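Local coordinates for protein contact-dependent inhibitor I (Escherichia coli NC101, PDB 5I4Q) that probably acts as an immunity protein, neutralising the toxin of a contact-dependent growth inhibition system, at residues 10-13 with 14-18. Residues are numbered along the deposited sequence; the frame is centred on the assembly and turned at random.
Sequences DLEM and YRDVV
The Glu-12 side chain overlaps the end of Arg-15, and both run out from the helix in the same direction. Its CG sits 3.6 Å from Arg-15 NH2, approaching the guanidinium obliquely. The charged ends do not close up: Glu-12 OE2 stays 4.3 Å from Arg-15 NH2, with the carboxylate and guanidinium planes 64° apart. Arg-15 turns instead to the next residue. Its chain bends at chi3 (55°), which brings NE and NH2 side-on to Asp-16. Arg-15 NE is hydrogen-bonded to Asp-16 OD1 at 3.1 Å. Arg-15 NH2 bonds to the same Asp-16 OD1 at 2.9 Å, and this pair is a salt bridge. They reach this oxygen from the same face of the carboxylate, while OD1 lies in the guanidinium plane. Two bonds to one oxygen should limit the rotation of the guanidinium. These residues lie on successive turns of the long alpha-helix 4-40, toward its N-terminal end. Regular i to i+4 backbone bonds join the residues, from Tyr-14 N to Asp-10 O (2.8 Å) through Val-17 N to Met-13 O (3.0 Å). Tyr-14 CB rests 3.4 Å from Asp-10 O, and Val-18 CG2 lies over one face of the Tyr-14 ring, toward its rim. The same ring meets Tyr-70 of the second subunit edge-to-face. Asp-10 OD2 is hydrogen-bonded to Ser-20 of that subunit, and Leu-11 packs on its Tyr-68.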
loop_
_atom_site.group_PDB
_atom_site.type_symbol
_atom_site.label_atom_id
_atom_site.label_comp_id
_atom_site.label_asym_id
_atom_site.label_seq_id
_atom_site.Cartn_x
_atom_site.Cartn_y
_atom_site.Cartn_z
ATOM N N ASP B 10 -2.645 9.046 -5.590
ATOM C CA ASP B 10 -2.138 8.225 -4.521
ATOM C C ASP B 10 -2.635 6.772 -4.644
ATOM O O ASP B 10 -1.883 5.825 -4.403
ATOM C CB ASP B 10 -2.636 8.737 -3.162
ATOM C CG ASP B 10 -1.949 10.052 -2.678
ATOM O OD1 ASP B 10 -0.973 10.534 -3.291
ATOM O OD2 ASP B 10 -2.430 10.607 -1.641
ATOM N N LEU B 11 -3.913 6.598 -4.979
ATOM C CA LEU B 11 -4.479 5.294 -5.110
ATOM C C LEU B 11 -3.875 4.475 -6.249
ATOM O O LEU B 11 -3.595 3.289 -6.116
ATOM C CB LEU B 11 -5.990 5.408 -5.248
ATOM C CG LEU B 11 -6.623 5.773 -3.930
ATOM C CD1 LEU B 11 -8.091 6.103 -4.184
ATOM C CD2 LEU B 11 -6.490 4.614 -2.972
ATOM N N GLU B 12 -3.599 5.129 -7.337
ATOM C CA GLU B 12 -2.921 4.522 -8.473
ATOM C C GLU B 12 -1.490 4.092 -8.111
ATOM O O GLU B 12 -1.053 3.006 -8.473
ATOM C CB GLU B 12 -2.902 5.590 -9.562
ATOM C CG GLU B 12 -2.484 5.107 -10.912
ATOM C CD GLU B 12 -2.795 6.110 -12.023
ATOM O OE1 GLU B 12 -3.488 7.140 -11.766
ATOM O OE2 GLU B 12 -2.346 5.828 -13.168
HETATM N N MSE B 13 -0.782 4.953 -7.380
HETATM C CA MSE B 13 0.540 4.670 -6.812
HETATM C C MSE B 13 0.445 3.512 -5.852
HETATM O O MSE B 13 1.248 2.636 -5.880
HETATM C CB MSE B 13 0.998 5.940 -6.088
HETATM C CG MSE B 13 2.481 6.347 -6.047
HETATM SE SE MSE B 13 2.664 8.355 -5.799
HETATM C CE MSE B 13 1.700 9.187 -7.324
ATOM N N TYR B 14 -0.579 3.477 -5.002
ATOM C CA TYR B 14 -0.757 2.350 -4.099
ATOM C C TYR B 14 -0.925 1.021 -4.884
ATOM O O TYR B 14 -0.231 0.021 -4.636
ATOM C CB TYR B 14 -1.919 2.606 -3.166
ATOM C CG TYR B 14 -2.308 1.430 -2.312
ATOM C CD1 TYR B 14 -1.724 1.238 -1.074
ATOM C CD2 TYR B 14 -3.273 0.491 -2.758
ATOM C CE1 TYR B 14 -2.066 0.175 -0.285
ATOM C CE2 TYR B 14 -3.618 -0.592 -1.978
ATOM C CZ TYR B 14 -3.010 -0.749 -0.733
ATOM O OH TYR B 14 -3.361 -1.771 0.108
ATOM N N ARG B 15 -1.780 1.045 -5.891
ATOM C CA ARG B 15 -2.003 -0.147 -6.700
ATOM C C ARG B 15 -0.697 -0.627 -7.340
ATOM O O ARG B 15 -0.415 -1.785 -7.339
ATOM C CB ARG B 15 -3.030 0.130 -7.783
ATOM C CG ARG B 15 -3.334 -1.150 -8.586
ATOM C CD ARG B 15 -3.859 -0.879 -9.962
ATOM N NE ARG B 15 -2.930 -0.028 -10.666
ATOM C CZ ARG B 15 -3.300 0.911 -11.520
ATOM N NH1 ARG B 15 -4.583 1.118 -11.779
ATOM N NH2 ARG B 15 -2.379 1.669 -12.093
ATOM N N ASP B 16 0.077 0.285 -7.899
ATOM C CA ASP B 16 1.313 -0.075 -8.555
ATOM C C ASP B 16 2.380 -0.600 -7.606
ATOM O O ASP B 16 3.057 -1.559 -7.918
ATOM C CB ASP B 16 1.856 1.095 -9.343
ATOM C CG ASP B 16 0.949 1.490 -10.520
ATOM O OD1 ASP B 16 0.070 0.700 -10.905
ATOM O OD2 ASP B 16 1.108 2.602 -11.079
ATOM N N VAL B 17 2.532 0.003 -6.454
ATOM C CA VAL B 17 3.552 -0.447 -5.556
ATOM C C VAL B 17 3.216 -1.782 -4.919
ATOM O O VAL B 17 4.103 -2.641 -4.794
ATOM C CB VAL B 17 3.997 0.622 -4.528
ATOM C CG1 VAL B 17 3.079 0.725 -3.340
ATOM C CG2 VAL B 17 5.364 0.271 -4.037
ATOM N N VAL B 18 1.956 -1.994 -4.594
ATOM C CA VAL B 18 1.530 -3.254 -4.000
ATOM C C VAL B 18 1.727 -4.390 -5.000
ATOM O O VAL B 18 2.220 -5.447 -4.680
ATOM C CB VAL B 18 0.084 -3.128 -3.512
ATOM C CG1 VAL B 18 -0.572 -4.459 -3.240
ATOM C CG2 VAL B 18 0.059 -2.288 -2.248
#